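Local structure of carbohydrate binding protein, putative, cbp2D (Cellvibrio japonicus, 7B21) at residues Ala11-Trp14 and Asn15-Cys19; His23-Asp26 and Gly27-Ala31. The protein probably carries electrons through a c-type heme in its X183 cytochrome domain, one part of a larger protein that is thought to bind polysaccharides. One frame throughout, in Å; residues are numbered along the deposited sequence.

Contact 1 (Ala11-Trp14 and Asn15-Cys19); sequences ANLW and NTQTC. With HEC (heme c), chain B.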
loop_
_atom_site.group_PDB
_atom_site.type_symbol
_atom_site.label_atom_id
_atom_site.label_comp_id
_atom_site.label_asym_id
_atom_site.label_seq_id
_atom_site.Cartn_x
_atom_site.Cartn_y
_atom_site.Cartn_z
ATOM N N ALA A 11 -1.826 4.379 8.255
ATOM C CA ALA A 11 -0.794 5.429 8.142
ATOM C C ALA A 11 0.447 4.989 8.938
ATOM O O ALA A 11 1.579 5.294 8.534
ATOM C CB ALA A 11 -1.315 6.750 8.640
ATOM N N ASN A 12 0.262 4.315 10.066
ATOM C CA ASN A 12 1.371 3.814 10.895
ATOM C C ASN A 12 2.001 2.582 10.249
ATOM O O ASN A 12 3.244 2.466 10.179
ATOM C CB ASN A 12 0.879 3.443 12.288
ATOM C CG ASN A 12 2.005 2.829 13.074
ATOM O OD1 ASN A 12 3.023 3.481 13.253
ATOM N ND2 ASN A 12 1.839 1.577 13.486
ATOM N N LEU A 13 1.161 1.650 9.816
ATOM C CA LEU A 13 1.674 0.409 9.191
ATOM C C LEU A 13 2.437 0.716 7.902
ATOM O O LEU A 13 3.364 -0.024 7.559
ATOM C CB LEU A 13 0.505 -0.535 8.914
ATOM C CG LEU A 13 -0.127 -1.146 10.155
ATOM C CD1 LEU A 13 -1.513 -1.691 9.835
ATOM C CD2 LEU A 13 0.773 -2.255 10.715
ATOM N N TRP A 14 2.089 1.777 7.218
ATOM C CA TRP A 14 2.808 2.214 6.035
ATOM C C TRP A 14 4.298 2.327 6.345
ATOM O O TRP A 14 5.156 2.040 5.484
ATOM C CB TRP A 14 2.226 3.555 5.607
ATOM C CG TRP A 14 2.923 4.155 4.449
ATOM C CD1 TRP A 14 3.863 5.141 4.479
ATOM C CD2 TRP A 14 2.834 3.726 3.079
ATOM N NE1 TRP A 14 4.359 5.351 3.222
ATOM C CE2 TRP A 14 3.732 4.505 2.352
ATOM C CE3 TRP A 14 2.044 2.785 2.413
ATOM C CZ2 TRP A 14 3.907 4.320 0.989
ATOM C CZ3 TRP A 14 2.210 2.610 1.061
ATOM C CH2 TRP A 14 3.167 3.346 0.371
ATOM N N ASN A 15 4.607 2.845 7.539
ATOM C CA ASN A 15 6.000 2.972 7.979
ATOM C C ASN A 15 6.523 1.651 8.544
ATOM O O ASN A 15 7.612 1.219 8.151
ATOM C CB ASN A 15 6.105 4.083 9.006
ATOM C CG ASN A 15 5.691 5.424 8.459
ATOM O OD1 ASN A 15 4.892 6.169 9.071
ATOM N ND2 ASN A 15 6.215 5.758 7.337
ATOM N N THR A 16 5.813 1.053 9.485
ATOM C CA THR A 16 6.373 -0.103 10.191
ATOM C C THR A 16 6.519 -1.322 9.288
ATOM O O THR A 16 7.356 -2.159 9.550
ATOM C CB THR A 16 5.581 -0.425 11.459
ATOM O OG1 THR A 16 4.275 -0.856 11.079
ATOM C CG2 THR A 16 5.525 0.744 12.435
ATOM N N GLN A 17 5.702 -1.409 8.244
ATOM C CA GLN A 17 5.803 -2.518 7.271
ATOM C C GLN A 17 6.721 -2.182 6.106
ATOM O O GLN A 17 6.797 -2.973 5.175
ATOM C CB GLN A 17 4.423 -2.917 6.811
ATOM C CG GLN A 17 3.490 -3.281 7.971
ATOM C CD GLN A 17 4.004 -4.153 9.101
ATOM O OE1 GLN A 17 4.166 -5.325 8.890
ATOM N NE2 GLN A 17 4.297 -3.577 10.277
ATOM N N THR A 18 7.416 -1.035 6.179
ATOM C CA THR A 18 8.532 -0.625 5.339
ATOM C C THR A 18 8.095 -0.082 3.991
ATOM O O THR A 18 8.978 0.269 3.178
ATOM C CB THR A 18 9.625 -1.692 5.141
ATOM O OG1 THR A 18 9.227 -2.666 4.165
ATOM C CG2 THR A 18 10.028 -2.336 6.441
ATOM N N CYS A 19 6.803 0.062 3.730
ATOM C CA CYS A 19 6.315 0.595 2.444
ATOM C C CYS A 19 6.972 1.931 2.094
ATOM O O CYS A 19 7.320 2.174 0.943
ATOM C CB CYS A 19 4.802 0.791 2.500
ATOM S SG CYS A 19 3.864 -0.483 3.362
HETATM FE FE HEC B . 5.086 -1.807 -3.213
HETATM C CHA HEC B . 3.968 -1.780 -6.424
HETATM C CHB HEC B . 1.961 -1.132 -2.104
HETATM C CHC HEC B . 6.191 -2.101 -0.016
HETATM C CHD HEC B . 8.268 -2.143 -4.342
HETATM N NA HEC B . 3.341 -1.509 -4.082
HETATM C C1A HEC B . 3.066 -1.438 -5.436
HETATM C C2A HEC B . 1.727 -1.005 -5.662
HETATM C C3A HEC B . 1.149 -0.866 -4.461
HETATM C C4A HEC B . 2.165 -1.161 -3.467
HETATM C CMA HEC B . -0.272 -0.526 -4.139
HETATM C CAA HEC B . 1.085 -0.764 -7.011
HETATM C CBA HEC B . 1.309 0.696 -7.469
HETATM C CGA HEC B . 0.623 1.107 -8.716
HETATM O O1A HEC B . -0.121 0.319 -9.315
HETATM O O2A HEC B . 0.801 2.317 -9.087
HETATM N NB HEC B . 4.230 -1.673 -1.401
HETATM C C1B HEC B . 2.918 -1.383 -1.140
HETATM C C2B HEC B . 2.676 -1.403 0.268
HETATM C C3B HEC B . 3.850 -1.736 0.880
HETATM C C4B HEC B . 4.841 -1.850 -0.209
HETATM C CMB HEC B . 1.372 -1.125 0.940
HETATM C CAB HEC B . 4.119 -1.970 2.322
HETATM C CBB HEC B . 3.303 -3.077 2.932
HETATM N NC HEC B . 6.853 -2.069 -2.347
HETATM C C1C HEC B . 7.139 -2.120 -1.019
HETATM C C2C HEC B . 8.547 -2.180 -0.786
HETATM C C3C HEC B . 9.152 -2.101 -2.007
HETATM C C4C HEC B . 8.104 -2.079 -2.982
HETATM C CMC HEC B . 9.183 -2.194 0.579
HETATM C CAC HEC B . 10.608 -1.991 -2.329
HETATM C CBC HEC B . 11.505 -3.021 -1.785
HETATM N ND HEC B . 5.932 -2.014 -5.015
HETATM C C1D HEC B . 7.255 -2.181 -5.284
HETATM C C2D HEC B . 7.455 -2.439 -6.702
HETATM C C3D HEC B . 6.253 -2.404 -7.285
HETATM C C4D HEC B . 5.288 -2.078 -6.228
HETATM C CMD HEC B . 8.786 -2.685 -7.348
HETATM C CAD HEC B . 5.894 -2.768 -8.687
HETATM C CBD HEC B . 5.419 -4.279 -8.706
HETATM C CGD HEC B . 5.197 -4.831 -10.079
HETATM O O1D HEC B . 4.052 -4.768 -10.597
HETATM O O2D HEC B . 6.193 -5.345 -10.673
HETATM O O HOH W 1 4.276 5.695 11.925
#
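Asn12 O takes two backbone donors from the next turn, Thr16 N at 3.0 Å and Asn15 N at 3.0 Å, where helix 7-16 of this cytochrome c domain runs out into the CXXCH heme-attachment motif. The Thr16 bond lies in the carbonyl plane and is nearly straight; Asn15 N instead sits above that plane, on a more bent path. One residue on, Gln17 N reaches Leu13 O at 2.8 Å, and Gln17 is the first residue to leave helical geometry. On the outer side of the helix a water donates to Asn12 OD1 and Asn15 OD1, a doubtful bridge, since it rests on one of two Asn12 conformers. The inner side belongs to Trp14. Chi1 of 177° swings CG to the far side from N, the indole projects from the flank of the helix toward the heme, and Cys19 CB lies over one face of its six-membered ring, 3.4 Å from the centroid, in a CH-pi contact. Phe85 and Trp89 also meet this indole, while Gly24 O accepts from Trp14 NE1. Cys19 SG lies obliquely to the same ring, 4.5 Å from its centroid, and is bonded to heme CAB at 1.8 Å as the thioether.

Contact 2 (His23-Asp26 and Gly27-Ala31); sequences HGVD and GERNA. With HEC (heme c), chain B.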
loop_
_atom_site.group_PDB
_atom_site.type_symbol
_atom_site.label_atom_id
_atom_site.label_comp_id
_atom_site.label_asym_id
_atom_site.label_seq_id
_atom_site.Cartn_x
_atom_site.Cartn_y
_atom_site.Cartn_z
ATOM N N HIS A 23 8.234 3.518 -1.530
ATOM C CA HIS A 23 7.124 4.309 -2.090
ATOM C C HIS A 23 7.042 5.705 -1.479
ATOM O O HIS A 23 6.098 6.434 -1.805
ATOM C CB HIS A 23 5.805 3.556 -1.893
ATOM C CG HIS A 23 5.732 2.261 -2.626
ATOM N ND1 HIS A 23 5.810 2.169 -3.988
ATOM C CD2 HIS A 23 5.485 0.996 -2.199
ATOM C CE1 HIS A 23 5.644 0.899 -4.324
ATOM N NE2 HIS A 23 5.425 0.132 -3.257
ATOM N N GLY A 24 7.984 6.073 -0.617
ATOM C CA GLY A 24 7.941 7.395 0.007
ATOM C C GLY A 24 6.770 7.543 0.962
ATOM O O GLY A 24 6.185 6.583 1.443
ATOM N N VAL A 25 6.504 8.798 1.270
ATOM C CA VAL A 25 5.432 9.117 2.254
ATOM C C VAL A 25 4.046 8.976 1.643
ATOM O O VAL A 25 3.084 8.799 2.380
ATOM C CB VAL A 25 5.653 10.508 2.835
ATOM C CG1 VAL A 25 6.986 10.676 3.446
ATOM C CG2 VAL A 25 5.393 11.613 1.874
ATOM N N ASP A 26 3.967 9.069 0.317
ATOM C CA ASP A 26 2.689 9.348 -0.371
ATOM C C ASP A 26 2.720 8.799 -1.796
ATOM O O ASP A 26 1.904 9.221 -2.596
ATOM C CB ASP A 26 2.411 10.846 -0.398
ATOM C CG ASP A 26 3.461 11.610 -1.185
ATOM O OD1 ASP A 26 4.425 10.981 -1.652
ATOM O OD2 ASP A 26 3.308 12.852 -1.319
ATOM N N GLY A 27 3.630 7.875 -2.092
ATOM C CA GLY A 27 3.737 7.323 -3.432
ATOM C C GLY A 27 4.362 8.235 -4.446
ATOM O O GLY A 27 4.400 7.858 -5.622
ATOM N N GLU A 28 4.829 9.404 -4.000
ATOM C CA GLU A 28 5.418 10.409 -4.904
ATOM C C GLU A 28 6.763 10.902 -4.384
ATOM O O GLU A 28 7.692 11.049 -5.174
ATOM C CB GLU A 28 4.414 11.556 -5.070
ATOM C CG GLU A 28 4.851 12.675 -5.953
ATOM C CD GLU A 28 3.872 13.851 -5.945
ATOM O OE1 GLU A 28 3.336 14.248 -4.872
ATOM O OE2 GLU A 28 3.745 14.434 -6.978
ATOM N N ARG A 29 6.833 11.251 -3.097
ATOM C CA ARG A 29 8.016 11.901 -2.529
ATOM C C ARG A 29 8.488 11.123 -1.306
ATOM O O ARG A 29 7.677 10.551 -0.585
ATOM C CB ARG A 29 7.709 13.350 -2.131
ATOM C CG ARG A 29 6.829 13.466 -0.893
ATOM C CD ARG A 29 6.288 14.846 -0.685
ATOM N NE ARG A 29 5.308 15.166 -1.657
ATOM C CZ ARG A 29 4.936 16.399 -1.955
ATOM N NH1 ARG A 29 5.583 17.453 -1.453
ATOM N NH2 ARG A 29 3.941 16.563 -2.808
ATOM N N ASN A 30 9.773 11.220 -1.033
ATOM C CA ASN A 30 10.355 10.829 0.265
ATOM C C ASN A 30 10.297 11.982 1.259
ATOM O O ASN A 30 10.183 13.149 0.860
ATOM C CB ASN A 30 11.816 10.420 0.061
ATOM C CG ASN A 30 11.918 9.227 -0.823
ATOM O OD1 ASN A 30 11.292 8.201 -0.563
ATOM N ND2 ASN A 30 12.711 9.320 -1.852
ATOM N N ALA A 31 10.473 11.677 2.537
ATOM C CA ALA A 31 10.606 12.701 3.563
ATOM C C ALA A 31 11.732 13.655 3.225
ATOM O O ALA A 31 11.647 14.838 3.560
ATOM C CB ALA A 31 10.806 12.072 4.903
HETATM FE FE HEC B . 5.086 -1.807 -3.213
HETATM C CHA HEC B . 3.968 -1.780 -6.424
HETATM C CHB HEC B . 1.961 -1.132 -2.104
HETATM C CHC HEC B . 6.191 -2.101 -0.016
HETATM C CHD HEC B . 8.268 -2.143 -4.342
HETATM N NA HEC B . 3.341 -1.509 -4.082
HETATM C C1A HEC B . 3.066 -1.438 -5.436
HETATM C C2A HEC B . 1.727 -1.005 -5.662
HETATM C C3A HEC B . 1.149 -0.866 -4.461
HETATM C C4A HEC B . 2.165 -1.161 -3.467
HETATM C CMA HEC B . -0.272 -0.526 -4.139
HETATM C CAA HEC B . 1.085 -0.764 -7.011
HETATM C CBA HEC B . 1.309 0.696 -7.469
HETATM C CGA HEC B . 0.623 1.107 -8.716
HETATM O O1A HEC B . -0.121 0.319 -9.315
HETATM O O2A HEC B . 0.801 2.317 -9.087
HETATM N NB HEC B . 4.230 -1.673 -1.401
HETATM C C1B HEC B . 2.918 -1.383 -1.140
HETATM C C2B HEC B . 2.676 -1.403 0.268
HETATM C C3B HEC B . 3.850 -1.736 0.880
HETATM C C4B HEC B . 4.841 -1.850 -0.209
HETATM C CMB HEC B . 1.372 -1.125 0.940
HETATM C CAB HEC B . 4.119 -1.970 2.322
HETATM C CBB HEC B . 3.303 -3.077 2.932
HETATM N NC HEC B . 6.853 -2.069 -2.347
HETATM C C1C HEC B . 7.139 -2.120 -1.019
HETATM C C2C HEC B . 8.547 -2.180 -0.786
HETATM C C3C HEC B . 9.152 -2.101 -2.007
HETATM C C4C HEC B . 8.104 -2.079 -2.982
HETATM C CMC HEC B . 9.183 -2.194 0.579
HETATM C CAC HEC B . 10.608 -1.991 -2.329
HETATM C CBC HEC B . 11.505 -3.021 -1.785
HETATM N ND HEC B . 5.932 -2.014 -5.015
HETATM C C1D HEC B . 7.255 -2.181 -5.284
HETATM C C2D HEC B . 7.455 -2.439 -6.702
HETATM C C3D HEC B . 6.253 -2.404 -7.285
HETATM C C4D HEC B . 5.288 -2.078 -6.228
HETATM C CMD HEC B . 8.786 -2.685 -7.348
HETATM C CAD HEC B . 5.894 -2.768 -8.687
HETATM C CBD HEC B . 5.419 -4.279 -8.706
HETATM C CGD HEC B . 5.197 -4.831 -10.079
HETATM O O1D HEC B . 4.052 -4.768 -10.597
HETATM O O2D HEC B . 6.193 -5.345 -10.673
#
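The His23 imidazole stands on the heme with its edge toward the porphyrin, C4B of the macrocycle lying in the imidazole plane, and NE2 binds the iron at 2.0 Å. This is the axial histidine that ends the CXXCH motif of a c-type cytochrome; Met66 binds the iron as well. ND1 donates to Thr38 O, which helps fix the ring's rotation and would probably strengthen NE2 as a donor to the metal. The other flat pair, the Asp26 carboxylate and the Arg29 guanidinium, is turned 71° plane to plane, with OD2 oblique to the guanidinium.

Behind the histidine the chain folds into a tight loop about Asp26. With CG between its backbone N and carbonyl carbon (chi1 63°), the carboxylate turns forward along the chain. OD1 takes two backbone donors: Arg29 N, on the syn lone pair at 2.8 Å, and Glu28 N, from above the carboxylate plane at 2.9 Å, which closes an Asx turn. OD2 makes a salt bridge to Arg29 NE through a weak 3.1 Å bond, and Arg29 NH2 goes on to Glu28 OE1. Both acids face the same side of the guanidinium, Asp26 OD2 and Glu28 OE1 being 3.8 Å apart, and the arginine probably offsets their like charges.

Gly24 and Gly27 both have positive phi. Gly24 CA lies 3.2 Å from Arg29 O in a CA-H...O contact. Val25 CG2 packs on Arg29 CG, and Val25 N donates to Arg29 O at 2.8 Å, almost in line with the carbonyl.

Contact 1 and contact 2 sit at the two ends of the CXXCH motif, one supplying a heme thioether and the other the axial histidine, and they touch directly: the Trp14 indole joins them, its CH2 packing 3.5 Å from His23 CB. Trp14 and Cys19 are buried in contact 1, and His23, Gly24 and Gly27 in contact 2, while Asn12, Asn15, Glu28 and Arg29 are exposed. Residues 11-19 belong mostly to helix 7-16 and rely on main-chain helical bonds and aromatic packing against helix 76-86. Residues 23-31, beyond helix 19-23, have no such framework; there a carboxylate gathers backbone amides, and charged side chains pair near the surface.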